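Local atomic coordinates of soluble lytic murein transglycosylase (Escherichia coli, PDB entry 1QSA), a protein that cleaves the glycosidic bonds between N-acetylmuramic acid and N-acetylglucosamine in peptidoglycan, forming a 1,6-anhydro bond in the muramic acid residue. Residues Asp18-Asp23 with Ile46-Met51; Tyr352-Ala357 with Pro606-Ala611; Ser377-Gly382 with Lys413-Gln418. One frame throughout, in Å; residues are numbered along the deposited sequence. Where two conformers were deposited one is given.

From the N terminus, the chain first closes a short loop at contact 1. It joins the turn after helix 3-18 to the end of helix 38-48, and 22 residues lie between its segments. Contact 2 opens at helix 351-359. It closes only at Pro606-Ala611, in the loop between helix 582-601 and helix 611-615. Contact 3 opens and closes within that long excursion, bringing the short helix 378-381 to the start of helix 413-425. Contacts 1 and 2 lie on opposite sides of the chain's centre, with centres 57 Å apart. Contacts 2 and 3 come within about 17 Å at their nearest atoms. No two contacts touch.

Contact 1: Asp18-Asp23 with Ile46-Met51; sequences DNRQMD and ITDDLM
Arg20 and Asp48 mark the nearest backbone approach of Asp18-Asp23 to Ile46-Met51, with Arg20 CA and Asp48 CA still 11.1 Å apart. The gap is bridged by side chains that come from opposite directions. Arg20 NH1 donates to Asp48 OD2 over 3.2 Å, within a salt bridge. The N-H...O angle is 171°, so the bond is nearly straight. The oxygen sits at the edge of the guanidinium, close to its plane. The carboxylate is turned differently: its plane lies 53° from that of the guanidinium, and NH1 meets OD2 from above it. One bond joins the pair, not the two of a side-by-side pairing. Asp48 OD2 also accepts from Trp17 NE1, which helps to fix the carboxylate.

Arg20 ends helix 3-18 in a Schellman motif, with positive phi. Gln21 follows as the N-cap of helix 22-28 and the centre of an inverse gamma turn. The contact thus ties this tight link between two helices to the last turn of helix 38-48, in the all-helical N-terminal part of the chain.

The Arg20 chain bends at chi2 (-53°) and again at chi3, which carries the guanidinium round over Met22. Met22 SD lies 3.6 Å above the guanidinium plane, over its centre. Away from the salt bridge, Asn19 ND2 donates to Gln21 OE1 over 3.2 Å, a bond that spans the turn. Both salt-bridge partners are exposed, and solvent would probably weaken their attraction. Asp18, at the end of helix 3-18, makes a second salt bridge with Arg44 of helix 38-48.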
ATOM      1  N   ASP A  18      30.838 -13.663  -6.959  1.00 14.58           N
ATOM      2  CA  ASP A  18      29.684 -14.548  -7.135  1.00 16.31           C
ATOM      3  C   ASP A  18      30.139 -15.999  -7.370  1.00 18.20           C
ATOM      4  O   ASP A  18      29.421 -16.951  -7.051  1.00 19.45           O
ATOM      5  CB  ASP A  18      28.815 -14.068  -8.308  1.00 16.11           C
ATOM      6  CG  ASP A  18      27.978 -12.840  -7.963  1.00 16.55           C
ATOM      7  OD1 ASP A  18      27.933 -12.412  -6.791  1.00 17.34           O
ATOM      8  OD2 ASP A  18      27.337 -12.303  -8.880  1.00 18.25           O
ATOM      9  N   ASN A  19      31.331 -16.157  -7.936  1.00 17.81           N
ATOM     10  CA  ASN A  19      31.908 -17.477  -8.220  1.00 20.25           C
ATOM     11  C   ASN A  19      32.815 -17.965  -7.089  1.00 19.91           C
ATOM     12  O   ASN A  19      33.435 -19.027  -7.205  1.00 20.54           O
ATOM     13  CB  ASN A  19      32.763 -17.410  -9.492  1.00 21.61           C
ATOM     14  CG  ASN A  19      31.953 -17.159 -10.738  1.00 26.27           C
ATOM     15  OD1 ASN A  19      30.767 -17.490 -10.806  1.00 30.08           O
ATOM     16  ND2 ASN A  19      32.596 -16.584 -11.748  1.00 29.16           N
ATOM     17  N   ARG A  20      32.921 -17.167  -6.028  1.00 20.08           N
ATOM     18  CA  ARG A  20      33.779 -17.436  -4.870  1.00 21.15           C
ATOM     19  C   ARG A  20      35.264 -17.536  -5.244  1.00 21.96           C
ATOM     20  O   ARG A  20      36.028 -18.315  -4.663  1.00 22.23           O
ATOM     21  CB  ARG A  20      33.319 -18.662  -4.056  1.00 22.93           C
ATOM     22  CG  ARG A  20      31.892 -18.584  -3.502  1.00 24.32           C
ATOM     23  CD  ARG A  20      31.615 -17.324  -2.691  1.00 30.29           C
ATOM     24  NE  ARG A  20      32.507 -17.154  -1.547  1.00 31.83           N
ATOM     25  CZ  ARG A  20      32.449 -16.129  -0.698  1.00 33.94           C
ATOM     26  NH1 ARG A  20      31.519 -15.186  -0.839  1.00 33.91           N
ATOM     27  NH2 ARG A  20      33.308 -16.055   0.307  1.00 33.80           N
ATOM     28  N   GLN A  21      35.658 -16.766  -6.257  1.00 19.24           N
ATOM     29  CA  GLN A  21      37.052 -16.704  -6.681  1.00 18.68           C
ATOM     30  C   GLN A  21      37.635 -15.612  -5.801  1.00 19.16           C
ATOM     31  O   GLN A  21      37.873 -14.478  -6.238  1.00 18.40           O
ATOM     32  CB  GLN A  21      37.145 -16.324  -8.156  1.00 19.68           C
ATOM     33  CG  GLN A  21      36.686 -17.420  -9.083  1.00 21.21           C
ATOM     34  CD  GLN A  21      36.654 -16.976 -10.526  1.00 23.68           C
ATOM     35  OE1 GLN A  21      35.669 -16.407 -10.988  1.00 25.58           O
ATOM     36  NE2 GLN A  21      37.741 -17.214 -11.241  1.00 23.60           N
ATOM     37  N   MET A  22      37.852 -15.964  -4.540  1.00 18.62           N
ATOM     38  CA  MET A  22      38.328 -15.005  -3.567  1.00 18.74           C
ATOM     39  C   MET A  22      39.746 -14.506  -3.753  1.00 19.41           C
ATOM     40  O   MET A  22      40.104 -13.464  -3.202  1.00 19.59           O
ATOM     41  CB  MET A  22      38.056 -15.517  -2.154  1.00 20.07           C
ATOM     42  CG  MET A  22      36.596 -15.969  -1.966  1.00 20.82           C
ATOM     43  SD  MET A  22      35.361 -14.780  -2.627  1.00 20.25           S
ATOM     44  CE  MET A  22      35.469 -13.494  -1.406  1.00 20.20           C
ATOM     45  N   ASP A  23      40.551 -15.239  -4.519  1.00 20.58           N
ATOM     46  CA  ASP A  23      41.911 -14.800  -4.799  1.00 20.60           C
ATOM     47  C   ASP A  23      41.806 -13.554  -5.695  1.00 19.98           C
ATOM     48  O   ASP A  23      42.503 -12.557  -5.478  1.00 20.67           O
ATOM     49  CB  ASP A  23      42.772 -15.919  -5.435  1.00 22.97           C
ATOM     50  CG  ASP A  23      42.169 -16.520  -6.713  1.00 25.85           C
ATOM     51  OD1 ASP A  23      40.935 -16.496  -6.922  1.00 25.78           O
ATOM     52  OD2 ASP A  23      42.964 -17.065  -7.511  1.00 27.71           O
ATOM     53  N   ILE A  46      32.166  -7.650   5.133  1.00 13.49           N
ATOM     54  CA  ILE A  46      31.875  -7.752   6.563  1.00 14.93           C
ATOM     55  C   ILE A  46      30.789  -8.787   6.839  1.00 15.76           C
ATOM     56  O   ILE A  46      30.951  -9.657   7.707  1.00 16.04           O
ATOM     57  CB  ILE A  46      31.468  -6.376   7.130  1.00 15.14           C
ATOM     58  CG1 ILE A  46      32.667  -5.430   7.087  1.00 14.95           C
ATOM     59  CG2 ILE A  46      30.947  -6.502   8.557  1.00 16.10           C
ATOM     60  CD1 ILE A  46      32.308  -3.992   7.456  1.00 16.98           C
ATOM     61  N   THR A  47      29.705  -8.723   6.075  1.00 14.84           N
ATOM     62  CA  THR A  47      28.585  -9.650   6.256  1.00 16.89           C
ATOM     63  C   THR A  47      28.853 -11.081   5.835  1.00 18.48           C
ATOM     64  O   THR A  47      28.152 -11.994   6.276  1.00 20.43           O
ATOM     65  CB  THR A  47      27.275  -9.142   5.617  1.00 16.89           C
ATOM     66  OG1 THR A  47      27.470  -8.838   4.228  1.00 16.75           O
ATOM     67  CG2 THR A  47      26.793  -7.902   6.345  1.00 16.83           C
ATOM     68  N   ASP A  48      29.852 -11.276   4.977  1.00 15.95           N
ATOM     69  CA  ASP A  48      30.234 -12.610   4.527  1.00 18.22           C
ATOM     70  C   ASP A  48      30.724 -13.469   5.698  1.00 18.32           C
ATOM     71  O   ASP A  48      30.657 -14.696   5.643  1.00 20.74           O
ATOM     72  CB  ASP A  48      31.367 -12.514   3.493  1.00 17.62           C
ATOM     73  CG  ASP A  48      30.870 -12.580   2.060  1.00 18.19           C
ATOM     74  OD1 ASP A  48      29.654 -12.528   1.823  1.00 18.44           O
ATOM     75  OD2 ASP A  48      31.722 -12.693   1.158  1.00 22.24           O
ATOM     76  N   ASP A  49      31.256 -12.822   6.726  1.00 17.32           N
ATOM     77  CA  ASP A  49      31.780 -13.537   7.883  1.00 18.48           C
ATOM     78  C   ASP A  49      31.242 -12.870   9.148  1.00 16.25           C
ATOM     79  O   ASP A  49      31.963 -12.750  10.135  1.00 15.78           O
ATOM     80  CB  ASP A  49      33.320 -13.462   7.855  1.00 21.55           C
ATOM     81  CG  ASP A  49      33.987 -14.486   8.768  1.00 24.72           C
ATOM     82  OD1 ASP A  49      33.392 -15.563   8.995  1.00 27.93           O
ATOM     83  OD2 ASP A  49      35.115 -14.213   9.243  1.00 28.07           O
ATOM     84  N   LEU A  50      29.967 -12.479   9.134  1.00 14.90           N
ATOM     85  CA  LEU A  50      29.382 -11.781  10.277  1.00 14.16           C
ATOM     86  C   LEU A  50      29.477 -12.537  11.606  1.00 13.77           C
ATOM     87  O   LEU A  50      29.656 -11.925  12.655  1.00 13.22           O
ATOM     88  CB  LEU A  50      27.928 -11.373   9.997  1.00 14.64           C
ATOM     89  CG  LEU A  50      27.454 -10.192  10.860  1.00 15.25           C
ATOM     90  CD1 LEU A  50      28.264  -8.926  10.535  1.00 15.72           C
ATOM     91  CD2 LEU A  50      25.950  -9.957  10.680  1.00 15.87           C
ATOM     92  N   MET A  51      29.406 -13.864  11.551  1.00 14.23           N
ATOM     93  CA  MET A  51      29.473 -14.657  12.788  1.00 14.20           C
ATOM     94  C   MET A  51      30.824 -14.589  13.504  1.00 16.27           C
ATOM     95  O   MET A  51      30.913 -14.902  14.687  1.00 17.41           O
ATOM     96  CB  MET A  51      29.092 -16.112  12.517  1.00 14.66           C
ATOM     97  CG  MET A  51      27.625 -16.313  12.172  1.00 17.73           C
ATOM     98  SD  MET A  51      27.221 -18.076  11.992  1.00 26.09           S
ATOM     99  CE  MET A  51      25.510 -18.070  12.423  1.00 26.95           C
TER

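Contact 2: Tyr352-Ala357 with Pro606-Ala611; sequences YPMVAA and PTLMSA
Leu608 puts its two methyls against neighbouring residues of helix 351-359. Leu608 CD2 meets Val355 CG2 at 3.4 Å, tighter than usual for two carbons. Leu608 CD1 lies 4.0 Å from Met354 CB and, in one of the two conformers of Met354, 3.6 Å from Met354 SD. The Met354 and Leu608 side chains cross at about a right angle, with CD1 against SD and CB. Leu608 CG is anti to its own backbone N (chi1 -174°), and chi2 of 71° spreads the methyls over the two partners. An alanine here is likely to open a gap beside Met354 and Val355, because both branch methyls would be missing.

A water joins the backbones next to this apolar patch. It donates to Met354 O at 2.8 Å and accepts from Leu608 N at 3.2 Å. It thereby serves a helix carbonyl and a loop amide that do not bond each other directly.

The contact packs a C-terminal loop, Pro606-Ala611, against a helix of the alpha-superhelix. This loop follows helix 582-601, and Ser610 is the N-cap of helix 611-615. The two segments are therefore far apart in sequence and come from different parts of the fold.

Further out, the end of Met354 turns away from Leu608 and touches Ala593, Ala596 and Tyr597 of helix 582-601, while Val355 rests on Tyr323 of helix 319-331. The loop backbone has its own supports. Leu608 O accepts from Arg545, and Met609 N donates to Gln358 OE1, on the same helix as Met354 and Val355.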
ATOM      1  N   TYR A 352     -12.085  14.116 -10.406  1.00 12.91           N
ATOM      2  CA  TYR A 352     -13.338  14.887 -10.413  1.00 13.02           C
ATOM      3  C   TYR A 352     -13.217  16.277 -11.038  1.00 12.79           C
ATOM      4  O   TYR A 352     -14.136  16.719 -11.726  1.00 12.37           O
ATOM      5  CB  TYR A 352     -14.033  14.860  -9.054  1.00 14.07           C
ATOM      6  CG  TYR A 352     -14.922  13.644  -8.926  1.00 12.20           C
ATOM      7  CD1 TYR A 352     -16.129  13.588  -9.613  1.00 12.53           C
ATOM      8  CD2 TYR A 352     -14.548  12.544  -8.146  1.00 11.93           C
ATOM      9  CE1 TYR A 352     -16.951  12.477  -9.537  1.00 11.19           C
ATOM     10  CE2 TYR A 352     -15.366  11.409  -8.060  1.00 11.15           C
ATOM     11  CZ  TYR A 352     -16.572  11.396  -8.765  1.00 13.92           C
ATOM     12  OH  TYR A 352     -17.412  10.322  -8.726  1.00 12.81           O
ATOM     13  N   PRO A 353     -12.119  17.008 -10.760  1.00 12.79           N
ATOM     14  CA  PRO A 353     -11.997  18.323 -11.395  1.00 13.52           C
ATOM     15  C   PRO A 353     -12.056  18.138 -12.923  1.00 13.21           C
ATOM     16  O   PRO A 353     -12.650  18.948 -13.632  1.00 12.63           O
ATOM     17  CB  PRO A 353     -10.609  18.772 -10.935  1.00 11.47           C
ATOM     18  CG  PRO A 353     -10.581  18.300  -9.546  1.00 13.42           C
ATOM     19  CD  PRO A 353     -11.193  16.903  -9.617  1.00 11.76           C
ATOM     20  N   MET A 354     -11.468  17.050 -13.436  1.00 12.73           N
ATOM     21  CA  MET A 354     -11.497  16.783 -14.879  1.00 12.31           C
ATOM     22  C   MET A 354     -12.891  16.352 -15.366  1.00 12.15           C
ATOM     23  O   MET A 354     -13.299  16.680 -16.488  1.00 12.90           O
ATOM     24  CB  MET A 354     -10.512  15.654 -15.228  0.64 14.04           C
ATOM     25  CG  MET A 354      -9.047  15.968 -15.013  0.64 17.56           C
ATOM     26  SD  MET A 354      -8.021  14.517 -15.410  0.64 18.63           S
ATOM     27  CE  MET A 354      -6.424  15.120 -14.879  0.64 18.47           C
ATOM     28  N   VAL A 355     -13.599  15.600 -14.526  1.00 11.51           N
ATOM     29  CA  VAL A 355     -14.957  15.182 -14.841  1.00 11.87           C
ATOM     30  C   VAL A 355     -15.808  16.460 -14.953  1.00 13.02           C
ATOM     31  O   VAL A 355     -16.604  16.618 -15.894  1.00 13.15           O
ATOM     32  CB  VAL A 355     -15.576  14.301 -13.726  1.00 11.69           C
ATOM     33  CG1 VAL A 355     -17.075  14.162 -13.950  1.00 11.73           C
ATOM     34  CG2 VAL A 355     -14.947  12.904 -13.709  1.00 10.73           C
ATOM     35  N   ALA A 356     -15.622  17.358 -13.992  1.00 13.39           N
ATOM     36  CA  ALA A 356     -16.366  18.611 -13.927  1.00 13.66           C
ATOM     37  C   ALA A 356     -16.216  19.409 -15.210  1.00 14.10           C
ATOM     38  O   ALA A 356     -17.209  19.878 -15.764  1.00 14.98           O
ATOM     39  CB  ALA A 356     -15.941  19.429 -12.702  1.00 12.00           C
ATOM     40  N   ALA A 357     -14.979  19.531 -15.695  1.00 13.90           N
ATOM     41  CA  ALA A 357     -14.702  20.253 -16.933  1.00 13.20           C
ATOM     42  C   ALA A 357     -15.426  19.605 -18.125  1.00 16.01           C
ATOM     43  O   ALA A 357     -16.081  20.299 -18.908  1.00 15.37           O
ATOM     44  CB  ALA A 357     -13.203  20.298 -17.182  1.00 14.48           C
ATOM     45  N   PRO A 606      -6.055  16.811 -23.413  1.00 21.18           N
ATOM     46  CA  PRO A 606      -6.313  15.944 -22.259  1.00 20.02           C
ATOM     47  C   PRO A 606      -7.754  15.736 -21.775  1.00 18.55           C
ATOM     48  O   PRO A 606      -7.975  15.591 -20.579  1.00 18.74           O
ATOM     49  CB  PRO A 606      -5.422  16.553 -21.180  1.00 21.85           C
ATOM     50  CG  PRO A 606      -5.473  18.015 -21.475  1.00 22.53           C
ATOM     51  CD  PRO A 606      -5.524  18.124 -22.993  1.00 20.28           C
ATOM     52  N   THR A 607      -8.720  15.656 -22.691  1.00 18.96           N
ATOM     53  CA  THR A 607     -10.117  15.434 -22.298  1.00 18.68           C
ATOM     54  C   THR A 607     -10.158  14.119 -21.510  1.00 16.20           C
ATOM     55  O   THR A 607      -9.550  13.139 -21.915  1.00 17.69           O
ATOM     56  CB  THR A 607     -11.037  15.339 -23.529  1.00 22.27           C
ATOM     57  OG1 THR A 607     -10.823  16.488 -24.367  1.00 22.53           O
ATOM     58  CG2 THR A 607     -12.519  15.294 -23.099  1.00 22.05           C
ATOM     59  N   LEU A 608     -10.871  14.099 -20.393  1.00 14.93           N
ATOM     60  CA  LEU A 608     -10.896  12.904 -19.547  1.00 13.65           C
ATOM     61  C   LEU A 608     -11.342  11.593 -20.187  1.00 14.22           C
ATOM     62  O   LEU A 608     -10.720  10.545 -19.971  1.00 12.27           O
ATOM     63  CB  LEU A 608     -11.720  13.161 -18.285  1.00 14.33           C
ATOM     64  CG  LEU A 608     -11.664  12.002 -17.279  1.00 14.65           C
ATOM     65  CD1 LEU A 608     -10.279  11.930 -16.642  1.00 16.14           C
ATOM     66  CD2 LEU A 608     -12.745  12.180 -16.226  1.00 15.61           C
ATOM     67  N   MET A 609     -12.462  11.641 -20.903  1.00 13.57           N
ATOM     68  CA  MET A 609     -13.011  10.454 -21.554  1.00 13.42           C
ATOM     69  C   MET A 609     -13.310  10.721 -23.021  1.00 14.49           C
ATOM     70  O   MET A 609     -13.560  11.864 -23.427  1.00 13.83           O
ATOM     71  CB  MET A 609     -14.324  10.017 -20.870  1.00 12.35           C
ATOM     72  CG  MET A 609     -14.180   9.672 -19.388  1.00 13.68           C
ATOM     73  SD  MET A 609     -15.665   8.893 -18.740  1.00 14.11           S
ATOM     74  CE  MET A 609     -15.466   9.109 -16.988  1.00 16.27           C
ATOM     75  N   SER A 610     -13.301   9.652 -23.811  1.00 13.30           N
ATOM     76  CA  SER A 610     -13.641   9.748 -25.230  1.00 15.21           C
ATOM     77  C   SER A 610     -15.157   9.953 -25.291  1.00 15.87           C
ATOM     78  O   SER A 610     -15.867   9.701 -24.310  1.00 15.99           O
ATOM     79  CB  SER A 610     -13.268   8.452 -25.960  1.00 16.70           C
ATOM     80  OG  SER A 610     -14.117   7.374 -25.592  1.00 15.78           O
ATOM     81  N   ALA A 611     -15.660  10.409 -26.431  1.00 16.98           N
ATOM     82  CA  ALA A 611     -17.103  10.619 -26.577  1.00 17.42           C
ATOM     83  C   ALA A 611     -17.837   9.298 -26.343  1.00 16.97           C
ATOM     84  O   ALA A 611     -18.883   9.270 -25.705  1.00 17.54           O
ATOM     85  CB  ALA A 611     -17.416  11.136 -27.973  1.00 20.87           C
TER
HETATM   86  O   HOH W   1     -11.828  16.790 -18.899  1.00 19.52           O

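Contact 3: Ser377-Gly382 with Lys413-Gln418; sequences SALTQG and KTEQAQ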
ATOM      1  N   SER A 377      22.948  21.891  -6.615  1.00 39.96           N
ATOM      2  CA  SER A 377      23.111  22.288  -5.225  1.00 39.66           C
ATOM      3  C   SER A 377      24.192  21.392  -4.645  1.00 39.38           C
ATOM      4  O   SER A 377      24.747  20.541  -5.349  1.00 39.34           O
ATOM      5  CB  SER A 377      21.795  22.106  -4.453  1.00 39.91           C
ATOM      6  OG  SER A 377      21.302  20.777  -4.546  1.00 41.55           O
ATOM      7  N   ALA A 378      24.522  21.602  -3.377  1.00 38.31           N
ATOM      8  CA  ALA A 378      25.530  20.779  -2.725  1.00 36.62           C
ATOM      9  C   ALA A 378      25.008  19.347  -2.703  1.00 35.14           C
ATOM     10  O   ALA A 378      25.779  18.394  -2.799  1.00 35.06           O
ATOM     11  CB  ALA A 378      25.790  21.278  -1.294  1.00 36.74           C
ATOM     12  N   LEU A 379      23.685  19.208  -2.634  1.00 33.17           N
ATOM     13  CA  LEU A 379      23.054  17.894  -2.594  1.00 31.26           C
ATOM     14  C   LEU A 379      23.276  17.072  -3.861  1.00 29.45           C
ATOM     15  O   LEU A 379      23.269  15.842  -3.809  1.00 29.19           O
ATOM     16  CB  LEU A 379      21.560  18.022  -2.293  1.00 32.19           C
ATOM     17  CG  LEU A 379      21.212  18.595  -0.913  1.00 34.31           C
ATOM     18  CD1 LEU A 379      19.704  18.828  -0.795  1.00 34.27           C
ATOM     19  CD2 LEU A 379      21.700  17.652   0.184  1.00 35.37           C
ATOM     20  N   THR A 380      23.496  17.743  -4.990  1.00 26.72           N
ATOM     21  CA  THR A 380      23.726  17.036  -6.248  1.00 25.56           C
ATOM     22  C   THR A 380      25.215  16.816  -6.548  1.00 26.15           C
ATOM     23  O   THR A 380      25.559  16.097  -7.483  1.00 27.13           O
ATOM     24  CB  THR A 380      23.051  17.767  -7.449  1.00 25.51           C
ATOM     25  OG1 THR A 380      23.698  19.025  -7.691  1.00 25.03           O
ATOM     26  CG2 THR A 380      21.576  18.025  -7.155  1.00 23.51           C
ATOM     27  N   GLN A 381      26.093  17.383  -5.722  1.00 27.01           N
ATOM     28  CA  GLN A 381      27.537  17.261  -5.939  1.00 27.95           C
ATOM     29  C   GLN A 381      28.286  16.436  -4.886  1.00 26.18           C
ATOM     30  O   GLN A 381      29.516  16.338  -4.926  1.00 25.52           O
ATOM     31  CB  GLN A 381      28.163  18.658  -6.027  1.00 32.36           C
ATOM     32  CG  GLN A 381      27.592  19.532  -7.135  1.00 38.14           C
ATOM     33  CD  GLN A 381      28.065  20.977  -7.042  1.00 43.03           C
ATOM     34  OE1 GLN A 381      29.031  21.288  -6.340  1.00 45.03           O
ATOM     35  NE2 GLN A 381      27.377  21.869  -7.751  1.00 46.12           N
ATOM     36  N   GLY A 382      27.547  15.812  -3.977  1.00 23.23           N
ATOM     37  CA  GLY A 382      28.180  15.037  -2.927  1.00 21.87           C
ATOM     38  C   GLY A 382      28.350  13.550  -3.165  1.00 18.66           C
ATOM     39  O   GLY A 382      27.974  13.023  -4.215  1.00 16.93           O
ATOM     40  N   LYS A 413      11.276  22.079   0.469  1.00 23.60           N
ATOM     41  CA  LYS A 413      10.485  21.807  -0.725  1.00 24.12           C
ATOM     42  C   LYS A 413      11.263  22.209  -1.973  1.00 22.14           C
ATOM     43  O   LYS A 413      11.181  21.545  -3.005  1.00 21.06           O
ATOM     44  CB  LYS A 413       9.137  22.545  -0.678  1.00 26.81           C
ATOM     45  CG  LYS A 413       7.962  21.662  -0.315  1.00 30.63           C
ATOM     46  CD  LYS A 413       6.648  22.302  -0.748  1.00 35.53           C
ATOM     47  CE  LYS A 413       5.520  21.273  -0.824  1.00 38.54           C
ATOM     48  NZ  LYS A 413       4.302  21.793  -1.511  1.00 40.09           N
ATOM     49  N   THR A 414      12.023  23.299  -1.871  1.00 20.42           N
ATOM     50  CA  THR A 414      12.832  23.783  -2.986  1.00 21.68           C
ATOM     51  C   THR A 414      13.908  22.765  -3.333  1.00 20.37           C
ATOM     52  O   THR A 414      14.119  22.456  -4.511  1.00 19.95           O
ATOM     53  CB  THR A 414      13.485  25.147  -2.662  1.00 23.71           C
ATOM     54  OG1 THR A 414      12.453  26.124  -2.475  1.00 26.54           O
ATOM     55  CG2 THR A 414      14.401  25.596  -3.797  1.00 26.43           C
ATOM     56  N   GLU A 415      14.587  22.255  -2.307  1.00 20.37           N
ATOM     57  CA  GLU A 415      15.628  21.251  -2.508  1.00 19.44           C
ATOM     58  C   GLU A 415      15.024  19.968  -3.080  1.00 18.26           C
ATOM     59  O   GLU A 415      15.597  19.372  -3.991  1.00 16.44           O
ATOM     60  CB  GLU A 415      16.361  20.951  -1.198  1.00 21.53           C
ATOM     61  CG  GLU A 415      17.250  22.097  -0.712  1.00 25.32           C
ATOM     62  CD  GLU A 415      17.830  21.876   0.680  1.00 28.95           C
ATOM     63  OE1 GLU A 415      17.159  21.261   1.542  1.00 28.51           O
ATOM     64  OE2 GLU A 415      18.966  22.343   0.922  1.00 32.66           O
ATOM     65  N   GLN A 416      13.860  19.564  -2.572  1.00 15.78           N
ATOM     66  CA  GLN A 416      13.212  18.342  -3.076  1.00 16.41           C
ATOM     67  C   GLN A 416      12.793  18.488  -4.546  1.00 16.32           C
ATOM     68  O   GLN A 416      12.883  17.521  -5.326  1.00 15.04           O
ATOM     69  CB  GLN A 416      12.044  17.939  -2.171  1.00 15.56           C
ATOM     70  CG  GLN A 416      12.519  17.492  -0.783  1.00 16.49           C
ATOM     71  CD  GLN A 416      11.400  17.414   0.239  1.00 16.57           C
ATOM     72  OE1 GLN A 416      10.526  18.274   0.274  1.00 18.07           O
ATOM     73  NE2 GLN A 416      11.441  16.398   1.101  1.00 16.11           N
ATOM     74  N   ALA A 417      12.392  19.702  -4.941  1.00 15.75           N
ATOM     75  CA  ALA A 417      12.007  19.978  -6.328  1.00 15.42           C
ATOM     76  C   ALA A 417      13.249  19.985  -7.230  1.00 14.65           C
ATOM     77  O   ALA A 417      13.206  19.521  -8.370  1.00 14.09           O
ATOM     78  CB  ALA A 417      11.249  21.324  -6.420  1.00 17.15           C
ATOM     79  N   GLN A 418      14.361  20.516  -6.715  1.00 15.14           N
ATOM     80  CA  GLN A 418      15.608  20.516  -7.481  1.00 16.21           C
ATOM     81  C   GLN A 418      16.053  19.076  -7.693  1.00 14.42           C
ATOM     82  O   GLN A 418      16.471  18.722  -8.782  1.00 14.00           O
ATOM     83  CB  GLN A 418      16.718  21.258  -6.746  1.00 17.61           C
ATOM     84  CG  GLN A 418      16.555  22.762  -6.688  1.00 20.72           C
ATOM     85  CD  GLN A 418      17.692  23.398  -5.920  1.00 22.67           C
ATOM     86  OE1 GLN A 418      17.948  23.051  -4.764  1.00 24.25           O
ATOM     87  NE2 GLN A 418      18.387  24.327  -6.556  1.00 25.31           N
TER
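Ser377 O is gripped by two donors of one residue: Thr380 OG1 at 3.0 Å and Thr380 N at 3.1 Å. Both reach it from the same face of its carbonyl plane. OG1 is tilted 22° from that plane. These bonds hold the first turn of the short, weakly bonded helix 378-381. That turn presents Ser377 and Leu379 to helix 413-425.

Leu379 CD1 does most of the touching. It lies 3.9 Å from Glu415 CD and 4.0 Å from Glu415 CB, against the flank of an extended chain. The two side chains cross at about a right angle. Glu415 CG is anti to the carbonyl carbon (chi1 -70°), which lays CB, CG and CD alongside Leu379 CD1. Its carboxylate is held separately, as Glu415 OE1 accepts from Ser412 N, just before the helix.

One turn along, Gln418 OE1 stands 4.0 Å from Ser377 CB. Gln418 NE2 donates to Asn374 O. This bond fixes the amide and joins the helix to the chain just before Ser377.

Both segments belong to the L-domain region, where the contact packs a short helical turn on the start of a longer helix. No hydrogen bond links the two segments. The fit between them rests on van der Waals contact, Leu379 CD1 on the Glu415 chain and Ser377 CB near Gln418 OE1, while Glu415 OE1 bonds to Ser412 N and Gln418 NE2 to Asn374 O.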